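Long-range contacts in alpha-1,3-glucanase (PDB 6K0P), which probably hydrolyses the alpha-1,3-glucosidic linkages of alpha-1,3-glucan, as a member of glycoside hydrolase family 87: residues N29-T34 / V55-T60; L77-A82 / F101-K106; V89-D94 / T151-Q156. The protein carries 1 engineered substitution. All coordinates share one frame; numbering follows the deposited sequence.

Interaction 1: residues N29-T34 / V55-T60; sequences NATNGT and VYLDAT
Thr34 and Tyr56 form an antiparallel hydrogen-bonded pair that adds a short strand to one sheet of the galactose-binding-like beta-sandwich at the N-terminal side of the enzyme. Both amides take part and the bonds are nearly straight: Thr34 N lies 3.0 Å from Tyr56 O, and Tyr56 N lies 2.8 Å from Thr34 O. The two side chains leave the sheet on the same face, CB to CB at 4.1 Å. Tyr56 has CG opposite its own amide nitrogen (chi1 -179°), which carries the ring away from the neighbouring strand, and Thr34 CB comes at the edge of the ring, near its plane. One ring face carries the CB of Asp58, and Tyr166 stacks with the ring; a tyrosine suits this partly exposed place because its large flat surface packs while the hydroxyl stays at the far end. Gly33 comes just before the pair, with CA 3.6 Å from Tyr56 O. A beta carbon there would run into that oxygen and into Leu57 CD2, so the lack of a side chain lets the loop come this close. Thr31 shapes the approach. Its hydroxyl, opposite the backbone nitrogen (chi1 -175°), accepts the amide of Gly33 in an ST turn and also bonds to Tyr63 O on the other sheet. A threonine fits here, since this oxygen can both accept and donate. The side chains of Thr31 and Val55 run alongside each other, pointing opposite ways, and Thr31 OG1 rests 3.3 Å from Val55 CG1.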
ATOM      1  N   ASN A  29       8.052   4.172  24.903  1.00 13.78           N
ATOM      2  CA  ASN A  29       8.328   5.561  24.550  1.00 14.26           C
ATOM      3  C   ASN A  29       7.739   6.495  25.600  1.00 13.57           C
ATOM      4  O   ASN A  29       6.510   6.632  25.706  1.00 15.86           O
ATOM      5  CB  ASN A  29       7.734   5.893  23.187  1.00 12.10           C
ATOM      6  CG  ASN A  29       8.429   5.186  22.070  1.00 14.14           C
ATOM      7  OD1 ASN A  29       9.508   4.607  22.254  1.00 12.68           O
ATOM      8  ND2 ASN A  29       7.830   5.233  20.889  1.00 12.97           N
ATOM      9  N   ALA A  30       8.607   7.166  26.345  1.00 13.59           N
ATOM     10  CA  ALA A  30       8.116   8.142  27.303  1.00 13.66           C
ATOM     11  C   ALA A  30       7.413   9.274  26.570  1.00 12.73           C
ATOM     12  O   ALA A  30       7.834   9.702  25.486  1.00 13.10           O
ATOM     13  CB  ALA A  30       9.270   8.696  28.133  1.00 13.62           C
ATOM     14  N   THR A  31       6.319   9.748  27.151  1.00 15.01           N
ATOM     15  CA  THR A  31       5.622  10.887  26.586  1.00 10.97           C
ATOM     16  C   THR A  31       4.924  11.640  27.703  1.00 12.60           C
ATOM     17  O   THR A  31       4.493  11.045  28.696  1.00 16.16           O
ATOM     18  CB  THR A  31       4.627  10.471  25.485  1.00 11.06           C
ATOM     19  OG1 THR A  31       4.065  11.646  24.891  1.00 12.61           O
ATOM     20  CG2 THR A  31       3.492   9.609  26.048  1.00 12.02           C
ATOM     21  N   ASN A  32       4.837  12.958  27.542  1.00 11.65           N
ATOM     22  CA  ASN A  32       3.934  13.780  28.334  1.00 11.84           C
ATOM     23  C   ASN A  32       2.746  14.261  27.515  1.00 15.29           C
ATOM     24  O   ASN A  32       2.042  15.177  27.945  1.00 17.16           O
ATOM     25  CB  ASN A  32       4.671  14.950  28.992  1.00 14.11           C
ATOM     26  CG  ASN A  32       5.261  15.909  27.986  1.00 14.42           C
ATOM     27  OD1 ASN A  32       5.216  15.660  26.787  1.00 13.32           O
ATOM     28  ND2 ASN A  32       5.818  17.014  28.468  1.00 16.11           N
ATOM     29  N   GLY A  33       2.519  13.673  26.340  1.00 11.62           N
ATOM     30  CA  GLY A  33       1.385  13.994  25.503  1.00 12.44           C
ATOM     31  C   GLY A  33       0.262  13.000  25.692  1.00 11.40           C
ATOM     32  O   GLY A  33       0.233  12.230  26.657  1.00 14.05           O
ATOM     33  N   THR A  34      -0.667  13.001  24.743  1.00 10.46           N
ATOM     34  CA  THR A  34      -1.925  12.272  24.893  1.00 10.98           C
ATOM     35  C   THR A  34      -1.945  11.085  23.935  1.00 12.62           C
ATOM     36  O   THR A  34      -2.035  11.267  22.716  1.00 11.14           O
ATOM     37  CB  THR A  34      -3.090  13.216  24.620  1.00 11.81           C
ATOM     38  OG1 THR A  34      -3.056  14.290  25.574  1.00 11.27           O
ATOM     39  CG2 THR A  34      -4.412  12.485  24.732  1.00 12.12           C
ATOM     40  N   VAL A  55       0.348   9.631  19.261  1.00  9.43           N
ATOM     41  CA  VAL A  55       0.518  10.474  20.441  1.00  9.97           C
ATOM     42  C   VAL A  55       0.294  11.913  20.016  1.00 11.70           C
ATOM     43  O   VAL A  55       1.006  12.433  19.147  1.00 10.89           O
ATOM     44  CB  VAL A  55       1.888  10.296  21.107  1.00 11.43           C
ATOM     45  CG1 VAL A  55       1.985  11.215  22.325  1.00 12.68           C
ATOM     46  CG2 VAL A  55       2.093   8.841  21.519  1.00 11.32           C
ATOM     47  N   TYR A  56      -0.707  12.546  20.619  1.00 10.14           N
ATOM     48  CA  TYR A  56      -1.095  13.913  20.313  1.00 10.14           C
ATOM     49  C   TYR A  56      -0.280  14.866  21.176  1.00  9.79           C
ATOM     50  O   TYR A  56      -0.328  14.794  22.411  1.00 11.02           O
ATOM     51  CB  TYR A  56      -2.581  14.033  20.645  1.00 10.71           C
ATOM     52  CG  TYR A  56      -3.287  15.350  20.401  1.00 10.93           C
ATOM     53  CD1 TYR A  56      -3.224  16.005  19.173  1.00 10.51           C
ATOM     54  CD2 TYR A  56      -4.095  15.892  21.387  1.00 13.95           C
ATOM     55  CE1 TYR A  56      -3.934  17.192  18.952  1.00 11.61           C
ATOM     56  CE2 TYR A  56      -4.793  17.058  21.178  1.00 14.32           C
ATOM     57  CZ  TYR A  56      -4.709  17.706  19.970  1.00 15.40           C
ATOM     58  OH  TYR A  56      -5.440  18.869  19.787  1.00 18.37           O
ATOM     59  N   LEU A  57       0.472  15.756  20.528  1.00 10.82           N
ATOM     60  CA  LEU A  57       1.238  16.793  21.207  1.00 11.45           C
ATOM     61  C   LEU A  57       0.498  18.107  21.008  1.00 11.21           C
ATOM     62  O   LEU A  57       0.303  18.551  19.873  1.00 11.52           O
ATOM     63  CB  LEU A  57       2.660  16.885  20.649  1.00 10.29           C
ATOM     64  CG  LEU A  57       3.438  15.577  20.493  1.00  9.52           C
ATOM     65  CD1 LEU A  57       4.829  15.856  19.922  1.00 12.68           C
ATOM     66  CD2 LEU A  57       3.540  14.840  21.830  1.00 10.94           C
ATOM     67  N   ASP A  58       0.087  18.727  22.114  1.00 12.05           N
ATOM     68  CA  ASP A  58      -0.863  19.827  22.043  1.00 11.28           C
ATOM     69  C   ASP A  58      -0.471  20.986  22.948  1.00 11.62           C
ATOM     70  O   ASP A  58      -1.287  21.892  23.168  1.00 13.65           O
ATOM     71  CB  ASP A  58      -2.246  19.299  22.409  1.00 10.73           C
ATOM     72  CG  ASP A  58      -3.354  20.271  22.095  1.00 12.93           C
ATOM     73  OD1 ASP A  58      -3.236  21.053  21.127  1.00 12.01           O
ATOM     74  OD2 ASP A  58      -4.353  20.249  22.847  1.00 11.46           O
ATOM     75  N   ALA A  59       0.749  21.003  23.472  1.00 12.60           N
ATOM     76  CA  ALA A  59       1.210  22.151  24.233  1.00 13.13           C
ATOM     77  C   ALA A  59       2.713  22.244  24.063  1.00 11.65           C
ATOM     78  O   ALA A  59       3.378  21.236  23.810  1.00 12.20           O
ATOM     79  CB  ALA A  59       0.850  22.029  25.723  1.00 15.08           C
ATOM     80  N   THR A  60       3.238  23.460  24.183  1.00 14.41           N
ATOM     81  CA  THR A  60       4.681  23.642  24.135  1.00 12.46           C
ATOM     82  C   THR A  60       5.350  22.773  25.194  1.00 12.98           C
ATOM     83  O   THR A  60       4.927  22.741  26.355  1.00 16.28           O
ATOM     84  CB  THR A  60       5.026  25.120  24.337  1.00 13.56           C
ATOM     85  OG1 THR A  60       4.454  25.880  23.266  1.00 19.17           O
ATOM     86  CG2 THR A  60       6.533  25.331  24.333  1.00 17.25           C
TER

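Interaction 2: residues L77-A82 / F101-K106; sequences LRNAVA and FNVSSK. With GLC (alpha-D-glucopyranose), chain D.
The Phe101 ring takes Leu77 over one face: Leu77 CB sits 4.0 Å from the ring centroid, close to the ring normal, in a CH-pi contact. Val89, Ile91, Ala139 and Leu141 also pack on this aromatic side chain, between the two sheets of the sandwich. The second flat group is the Asn79 amide, whose atoms meet Val103 CG1, with ND2 at 3.8 Å. With CG tucked between backbone nitrogen and carbonyl (chi1 70°), the amide turns back so that ND2, 3.1 Å from Leu77 O, donates to it nearly in the amide plane. One water accepts from both Asn79 ND2 and Ser104 N; another sits 2.8 Å from Asn79 OD1 and from Ser104 O. Farther along, Val81 CG1 meets Val103 CG2 at 4.0 Å, branched chains filling the interior. Ser105 OG then donates to Ala82 O at 2.7 Å, joining the chain just past the two strands, and accepts from Thr85 N. On the outer side Lys106 NZ donates to O4 of a bound glucose at 3.3 Å, and Asn102 OD1 takes a weak bond from O2. Thus apolar and water-bridged contacts hold strand 96-104 inwardly, while its other side and the residues just after it present the Asn102 amide and Lys106 ammonium to the sugar.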
ATOM      1  N   LEU A  77       8.639  11.155   9.650  1.00  9.48           N
ATOM      2  CA  LEU A  77       7.629  11.304  10.692  1.00  9.88           C
ATOM      3  C   LEU A  77       6.245  11.283  10.049  1.00  8.09           C
ATOM      4  O   LEU A  77       5.881  12.214   9.323  1.00 10.02           O
ATOM      5  CB  LEU A  77       7.840  12.627  11.428  1.00  9.94           C
ATOM      6  CG  LEU A  77       6.984  12.808  12.676  1.00 11.71           C
ATOM      7  CD1 LEU A  77       7.551  11.958  13.821  1.00 13.75           C
ATOM      8  CD2 LEU A  77       6.953  14.284  13.038  1.00 12.67           C
ATOM      9  N   ARG A  78       5.469  10.230  10.315  1.00  8.08           N
ATOM     10  CA  ARG A  78       4.069  10.213   9.903  1.00  7.94           C
ATOM     11  C   ARG A  78       3.261  10.916  10.981  1.00  9.08           C
ATOM     12  O   ARG A  78       3.358  10.567  12.166  1.00  9.85           O
ATOM     13  CB  ARG A  78       3.539   8.794   9.696  1.00  9.20           C
ATOM     14  CG  ARG A  78       2.143   8.753   9.049  1.00  9.91           C
ATOM     15  CD  ARG A  78       1.713   7.332   8.713  1.00  9.17           C
ATOM     16  NE  ARG A  78       0.670   7.280   7.685  1.00  9.22           N
ATOM     17  CZ  ARG A  78      -0.616   7.003   7.918  1.00  9.45           C
ATOM     18  NH1 ARG A  78      -1.057   6.782   9.158  1.00 10.81           N
ATOM     19  NH2 ARG A  78      -1.468   6.953   6.904  1.00 10.11           N
ATOM     20  N   ASN A  79       2.482  11.909  10.563  1.00  9.01           N
ATOM     21  CA  ASN A  79       1.876  12.848  11.489  1.00  8.84           C
ATOM     22  C   ASN A  79       0.596  13.401  10.887  1.00  8.94           C
ATOM     23  O   ASN A  79       0.346  13.286   9.685  1.00  9.79           O
ATOM     24  CB  ASN A  79       2.848  14.000  11.791  1.00  8.89           C
ATOM     25  CG  ASN A  79       3.040  14.918  10.597  1.00 10.38           C
ATOM     26  OD1 ASN A  79       2.283  15.879  10.417  1.00  9.93           O
ATOM     27  ND2 ASN A  79       4.039  14.611   9.759  1.00 10.46           N
ATOM     28  N   ALA A  80      -0.218  14.013  11.742  1.00 10.04           N
ATOM     29  CA  ALA A  80      -1.377  14.765  11.278  1.00 10.02           C
ATOM     30  C   ALA A  80      -1.334  16.153  11.894  1.00  9.74           C
ATOM     31  O   ALA A  80      -1.120  16.294  13.105  1.00  9.67           O
ATOM     32  CB  ALA A  80      -2.698  14.066  11.638  1.00  9.94           C
ATOM     33  N   VAL A  81      -1.523  17.172  11.055  1.00  9.43           N
ATOM     34  CA  VAL A  81      -1.632  18.559  11.501  1.00 10.00           C
ATOM     35  C   VAL A  81      -2.948  19.120  10.982  1.00 11.55           C
ATOM     36  O   VAL A  81      -3.676  18.441  10.249  1.00 11.99           O
ATOM     37  CB  VAL A  81      -0.426  19.408  11.048  1.00 10.33           C
ATOM     38  CG1 VAL A  81       0.847  18.873  11.688  1.00 12.31           C
ATOM     39  CG2 VAL A  81      -0.292  19.434   9.521  1.00 10.61           C
ATOM     40  N   ALA A  82      -3.258  20.355  11.369  1.00 11.94           N
ATOM     41  CA  ALA A  82      -4.513  20.974  10.968  1.00 13.34           C
ATOM     42  C   ALA A  82      -4.595  21.119   9.454  1.00 13.18           C
ATOM     43  O   ALA A  82      -3.587  21.265   8.763  1.00 12.85           O
ATOM     44  CB  ALA A  82      -4.619  22.361  11.599  1.00 15.23           C
ATOM     45  N   PHE A 101      11.385  19.138  11.528  1.00 10.26           N
ATOM     46  CA  PHE A 101      10.676  18.575  10.390  1.00 10.39           C
ATOM     47  C   PHE A 101       9.776  19.645   9.791  1.00 11.41           C
ATOM     48  O   PHE A 101       9.178  20.448  10.514  1.00 11.77           O
ATOM     49  CB  PHE A 101       9.755  17.448  10.847  1.00  9.88           C
ATOM     50  CG  PHE A 101      10.457  16.168  11.200  1.00  9.97           C
ATOM     51  CD1 PHE A 101      10.727  15.205  10.229  1.00 10.24           C
ATOM     52  CD2 PHE A 101      10.817  15.913  12.509  1.00  9.29           C
ATOM     53  CE1 PHE A 101      11.364  14.017  10.570  1.00 10.21           C
ATOM     54  CE2 PHE A 101      11.447  14.725  12.859  1.00 10.54           C
ATOM     55  CZ  PHE A 101      11.711  13.775  11.886  1.00 10.69           C
ATOM     56  N   ASN A 102       9.644  19.621   8.466  1.00 11.43           N
ATOM     57  CA  ASN A 102       8.660  20.430   7.756  1.00 12.21           C
ATOM     58  C   ASN A 102       7.390  19.591   7.654  1.00 10.52           C
ATOM     59  O   ASN A 102       7.326  18.639   6.867  1.00 12.25           O
ATOM     60  CB  ASN A 102       9.211  20.799   6.376  1.00 12.44           C
ATOM     61  CG  ASN A 102       8.238  21.624   5.535  1.00 16.01           C
ATOM     62  OD1 ASN A 102       7.031  21.384   5.529  1.00 20.83           O
ATOM     63  ND2 ASN A 102       8.771  22.580   4.798  1.00 17.49           N
ATOM     64  N   VAL A 103       6.391  19.927   8.467  1.00 10.73           N
ATOM     65  CA  VAL A 103       5.128  19.199   8.510  1.00 11.34           C
ATOM     66  C   VAL A 103       4.070  20.009   7.779  1.00 10.81           C
ATOM     67  O   VAL A 103       4.080  21.246   7.788  1.00 13.28           O
ATOM     68  CB  VAL A 103       4.691  18.852   9.949  1.00 10.32           C
ATOM     69  CG1 VAL A 103       5.694  17.898  10.580  1.00 10.89           C
ATOM     70  CG2 VAL A 103       4.548  20.109  10.796  1.00 10.41           C
ATOM     71  N   SER A 104       3.139  19.303   7.142  1.00 10.11           N
ATOM     72  CA  SER A 104       2.179  19.962   6.269  1.00  9.62           C
ATOM     73  C   SER A 104       0.987  19.059   6.022  1.00 10.39           C
ATOM     74  O   SER A 104       1.121  17.837   5.967  1.00 11.30           O
ATOM     75  CB  SER A 104       2.819  20.277   4.917  1.00 11.24           C
ATOM     76  OG  SER A 104       1.889  20.896   4.050  1.00 13.59           O
ATOM     77  N   SER A 105      -0.174  19.683   5.823  1.00 10.28           N
ATOM     78  CA  SER A 105      -1.357  18.964   5.370  1.00 11.72           C
ATOM     79  C   SER A 105      -1.650  19.199   3.889  1.00 11.54           C
ATOM     80  O   SER A 105      -2.780  18.961   3.446  1.00 11.83           O
ATOM     81  CB  SER A 105      -2.572  19.323   6.226  1.00 12.13           C
ATOM     82  OG  SER A 105      -2.726  20.732   6.296  1.00 12.97           O
ATOM     83  N   LYS A 106      -0.655  19.657   3.117  1.00 10.67           N
ATOM     84  CA  LYS A 106      -0.870  19.907   1.689  1.00 11.04           C
ATOM     85  C   LYS A 106      -1.472  18.697   0.973  1.00 12.13           C
ATOM     86  O   LYS A 106      -2.370  18.844   0.131  1.00 14.91           O
ATOM     87  CB  LYS A 106       0.450  20.312   1.037  1.00 11.36           C
ATOM     88  CG  LYS A 106       0.357  20.397  -0.485  1.00 13.67           C
ATOM     89  CD  LYS A 106       1.684  20.793  -1.103  1.00 14.34           C
ATOM     90  CE  LYS A 106       1.542  20.926  -2.622  1.00 19.08           C
ATOM     91  NZ  LYS A 106       2.770  21.492  -3.238  1.00 24.75           N
TER
HETATM   92  C1  GLC D   2       8.047  20.637   1.521  1.00 22.10           C
HETATM   93  C2  GLC D   2       6.621  20.317   1.952  1.00 21.24           C
HETATM   94  C3  GLC D   2       5.782  19.755   0.812  1.00 21.99           C
HETATM   95  C4  GLC D   2       5.862  20.740  -0.338  1.00 23.49           C
HETATM   96  C5  GLC D   2       7.313  21.054  -0.663  1.00 23.69           C
HETATM   97  C6  GLC D   2       7.351  22.033  -1.831  1.00 24.76           C
HETATM   98  O2  GLC D   2       6.638  19.481   3.090  1.00 22.75           O
HETATM   99  O3  GLC D   2       4.461  19.722   1.249  1.00 21.03           O
HETATM  100  O4  GLC D   2       5.265  20.233  -1.522  1.00 19.81           O
HETATM  101  O5  GLC D   2       7.998  21.561   0.475  1.00 22.05           O
HETATM  102  O6  GLC D   2       6.838  23.292  -1.429  1.00 27.05           O
HETATM  103  O   HOH W   1       0.939  15.823   7.935  1.00 10.82           O
HETATM  104  O   HOH W   2       3.775  16.280   7.213  1.00 11.50           O

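Interaction 3: residues V89-D94 / T151-Q156; sequences VSIYAD and TKIKIQ
Lys154 reaches over the Tyr92 ring because its chain, extended at first, bends at chi3 (60°), while Tyr92 has CG opposite its carbonyl carbon (chi1 -74°) and leans toward the same side. The ammonium NZ stands 4.5 Å from the ring centroid, 17° off the normal, a cation-pi pair on a face that CE also touches. The setting is an antiparallel ladder, strand 86-93 beside 152-156, in the four-stranded sheet of the beta-sandwich; Ser90 with Gln156 and Tyr92 with Lys154 are its hydrogen-bonded pairs. NZ also donates to Gln156 OE1 at 2.8 Å, while the Tyr92 hydroxyl and Gln156 NE2 both bond Asp158. With an alanine here instead of Tyr92, the Lys154 ammonium is likely to lose this aromatic face, and Asp158 the hydroxyl that bonds it. The opposite face of the sheet is apolar, as suits the sandwich interior: Ile91 CD1 meets Ile153 CG2 at 3.7 Å, Ala93 CB approaches Ile153 CD1, and Val89 CG2 lies across Ile155 CG2. At this end of the ladder, beyond Ala93, Asp94 serves both ways: its amide donates to Lys152 O at 2.8 Å, and its OD1 accepts Lys152 N at 2.9 Å. Thr151 OG1, already bonded to Pro148 O, shares a water with Asp94 OD2, 2.7 Å from each oxygen.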
ATOM      1  N   VAL A  89       7.920  20.735  13.559  1.00 10.40           N
ATOM      2  CA  VAL A  89       8.016  20.095  14.863  1.00  9.62           C
ATOM      3  C   VAL A  89       9.483  19.735  15.050  1.00 10.42           C
ATOM      4  O   VAL A  89      10.213  19.523  14.076  1.00 11.21           O
ATOM      5  CB  VAL A  89       7.061  18.882  15.006  1.00 10.20           C
ATOM      6  CG1 VAL A  89       7.533  17.705  14.154  1.00 11.39           C
ATOM      7  CG2 VAL A  89       6.914  18.475  16.476  1.00 11.06           C
ATOM      8  N   SER A  90       9.933  19.700  16.298  1.00 10.13           N
ATOM      9  CA  SER A  90      11.359  19.634  16.577  1.00 11.15           C
ATOM     10  C   SER A  90      11.840  18.216  16.850  1.00  9.38           C
ATOM     11  O   SER A  90      11.100  17.373  17.368  1.00 11.02           O
ATOM     12  CB  SER A  90      11.699  20.514  17.768  1.00 11.03           C
ATOM     13  OG  SER A  90      11.351  21.850  17.482  1.00 12.77           O
ATOM     14  N   ILE A  91      13.104  17.959  16.503  1.00 11.07           N
ATOM     15  CA  ILE A  91      13.740  16.672  16.760  1.00 11.18           C
ATOM     16  C   ILE A  91      14.972  16.883  17.627  1.00 11.47           C
ATOM     17  O   ILE A  91      15.757  17.813  17.390  1.00 11.65           O
ATOM     18  CB  ILE A  91      14.069  15.891  15.467  1.00  9.70           C
ATOM     19  CG1 ILE A  91      14.688  14.529  15.802  1.00 10.62           C
ATOM     20  CG2 ILE A  91      14.995  16.694  14.544  1.00 13.67           C
ATOM     21  CD1 ILE A  91      14.810  13.592  14.581  1.00 11.41           C
ATOM     22  N   TYR A  92      15.113  16.033  18.642  1.00 10.84           N
ATOM     23  CA  TYR A  92      16.217  16.058  19.591  1.00 11.32           C
ATOM     24  C   TYR A  92      16.908  14.701  19.589  1.00 12.18           C
ATOM     25  O   TYR A  92      16.264  13.659  19.415  1.00 11.70           O
ATOM     26  CB  TYR A  92      15.685  16.272  21.015  1.00 11.93           C
ATOM     27  CG  TYR A  92      15.212  17.667  21.343  1.00 12.26           C
ATOM     28  CD1 TYR A  92      14.086  18.209  20.734  1.00 11.59           C
ATOM     29  CD2 TYR A  92      15.875  18.434  22.290  1.00 15.45           C
ATOM     30  CE1 TYR A  92      13.649  19.490  21.047  1.00 11.34           C
ATOM     31  CE2 TYR A  92      15.449  19.705  22.612  1.00 13.35           C
ATOM     32  CZ  TYR A  92      14.344  20.231  21.988  1.00 13.50           C
ATOM     33  OH  TYR A  92      13.936  21.496  22.322  1.00 15.04           O
ATOM     34  N   ALA A  93      18.231  14.716  19.801  1.00 10.14           N
ATOM     35  CA  ALA A  93      19.017  13.503  19.993  1.00 11.14           C
ATOM     36  C   ALA A  93      19.679  13.592  21.358  1.00 12.49           C
ATOM     37  O   ALA A  93      20.443  14.531  21.620  1.00 14.98           O
ATOM     38  CB  ALA A  93      20.081  13.345  18.903  1.00 12.16           C
ATOM     39  N   ASP A  94      19.372  12.621  22.227  1.00 13.66           N
ATOM     40  CA  ASP A  94      19.889  12.586  23.597  1.00 12.77           C
ATOM     41  C   ASP A  94      19.708  13.925  24.305  1.00 14.09           C
ATOM     42  O   ASP A  94      20.591  14.408  25.018  1.00 17.55           O
ATOM     43  CB  ASP A  94      21.335  12.095  23.645  1.00 13.55           C
ATOM     44  CG  ASP A  94      21.470  10.659  23.198  1.00 17.11           C
ATOM     45  OD1 ASP A  94      20.504   9.881  23.375  1.00 16.49           O
ATOM     46  OD2 ASP A  94      22.543  10.307  22.671  1.00 21.19           O
ATOM     47  N   THR A 151      20.241   5.653  20.903  1.00 12.33           N
ATOM     48  CA  THR A 151      20.030   7.093  21.003  1.00 12.73           C
ATOM     49  C   THR A 151      18.558   7.376  21.277  1.00 11.91           C
ATOM     50  O   THR A 151      17.674   6.743  20.688  1.00 12.38           O
ATOM     51  CB  THR A 151      20.413   7.756  19.671  1.00 13.30           C
ATOM     52  OG1 THR A 151      21.787   7.490  19.366  1.00 13.47           O
ATOM     53  CG2 THR A 151      20.207   9.262  19.724  1.00 13.23           C
ATOM     54  N   LYS A 152      18.300   8.337  22.170  1.00 12.39           N
ATOM     55  CA  LYS A 152      16.945   8.836  22.399  1.00 11.87           C
ATOM     56  C   LYS A 152      16.641   9.896  21.348  1.00 13.07           C
ATOM     57  O   LYS A 152      17.272  10.958  21.328  1.00 13.68           O
ATOM     58  CB  LYS A 152      16.822   9.454  23.790  1.00 13.92           C
ATOM     59  CG  LYS A 152      16.978   8.474  24.942  1.00 15.71           C
ATOM     60  CD  LYS A 152      16.067   7.279  24.801  1.00 20.04           C
ATOM     61  CE  LYS A 152      15.894   6.564  26.145  1.00 21.75           C
ATOM     62  NZ  LYS A 152      15.696   5.100  25.977  1.00 14.73           N
ATOM     63  N   ILE A 153      15.676   9.616  20.479  1.00 13.00           N
ATOM     64  CA  ILE A 153      15.233  10.558  19.459  1.00 13.12           C
ATOM     65  C   ILE A 153      13.872  11.065  19.903  1.00 10.76           C
ATOM     66  O   ILE A 153      12.887  10.314  19.910  1.00 12.65           O
ATOM     67  CB  ILE A 153      15.167   9.913  18.070  1.00 10.94           C
ATOM     68  CG1 ILE A 153      16.565   9.479  17.602  1.00 13.02           C
ATOM     69  CG2 ILE A 153      14.526  10.875  17.066  1.00 13.91           C
ATOM     70  CD1 ILE A 153      17.538  10.631  17.382  1.00 13.02           C
ATOM     71  N   LYS A 154      13.825  12.327  20.311  1.00 10.68           N
ATOM     72  CA  LYS A 154      12.617  12.915  20.872  1.00 10.91           C
ATOM     73  C   LYS A 154      11.986  13.825  19.825  1.00 10.43           C
ATOM     74  O   LYS A 154      12.677  14.637  19.202  1.00 12.14           O
ATOM     75  CB  LYS A 154      12.976  13.685  22.145  1.00 17.03           C
ATOM     76  CG  LYS A 154      11.817  14.372  22.823  1.00 17.53           C
ATOM     77  CD  LYS A 154      12.220  14.904  24.207  1.00 12.97           C
ATOM     78  CE  LYS A 154      13.351  15.918  24.113  1.00 15.56           C
ATOM     79  NZ  LYS A 154      13.328  16.779  25.341  1.00 17.35           N
ATOM     80  N   ILE A 155      10.684  13.656  19.600  1.00 10.68           N
ATOM     81  CA  ILE A 155       9.901  14.569  18.778  1.00 10.32           C
ATOM     82  C   ILE A 155       9.181  15.477  19.755  1.00 11.10           C
ATOM     83  O   ILE A 155       8.422  14.990  20.598  1.00 11.75           O
ATOM     84  CB  ILE A 155       8.895  13.806  17.908  1.00 10.76           C
ATOM     85  CG1 ILE A 155       9.608  12.754  17.056  1.00 11.68           C
ATOM     86  CG2 ILE A 155       8.099  14.776  17.038  1.00 10.91           C
ATOM     87  CD1 ILE A 155      10.663  13.336  16.107  1.00 13.92           C
ATOM     88  N   GLN A 156       9.431  16.781  19.674  1.00 11.40           N
ATOM     89  CA  GLN A 156       8.949  17.705  20.693  1.00 11.41           C
ATOM     90  C   GLN A 156       8.395  18.965  20.046  1.00 13.02           C
ATOM     91  O   GLN A 156       8.962  19.491  19.081  1.00 11.85           O
ATOM     92  CB  GLN A 156      10.085  18.068  21.658  1.00 11.38           C
ATOM     93  CG  GLN A 156       9.704  19.028  22.776  1.00 12.06           C
ATOM     94  CD  GLN A 156      10.740  19.036  23.876  1.00 13.51           C
ATOM     95  OE1 GLN A 156      10.899  18.050  24.590  1.00 15.36           O
ATOM     96  NE2 GLN A 156      11.454  20.148  24.017  1.00 14.87           N
TER
HETATM   97  O   HOH W   3      23.496   8.243  21.296  1.00 17.46           O

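In the fold
All three contacts lie in one beta-sandwich on the same side of the chain's centre. Interaction 1 closes before the others open, whereas the segments of interactions 2 and 3 alternate along the chain. Interaction 1 belongs to the six-stranded sheet and interaction 3 to the four-stranded one; interaction 2 spans the gap, from strand 72-80 to strand 96-104. The centres of interactions 1 and 3 are about 13 Å apart, and Leu57 packs on Ile155. The centre of interaction 2 is about 16 Å from each of theirs; it touches interaction 3, where Phe101 packs on Ile155 and Ile91. The shared interior thus links the sheet near the calcium ion to the strand that meets a bound glycan.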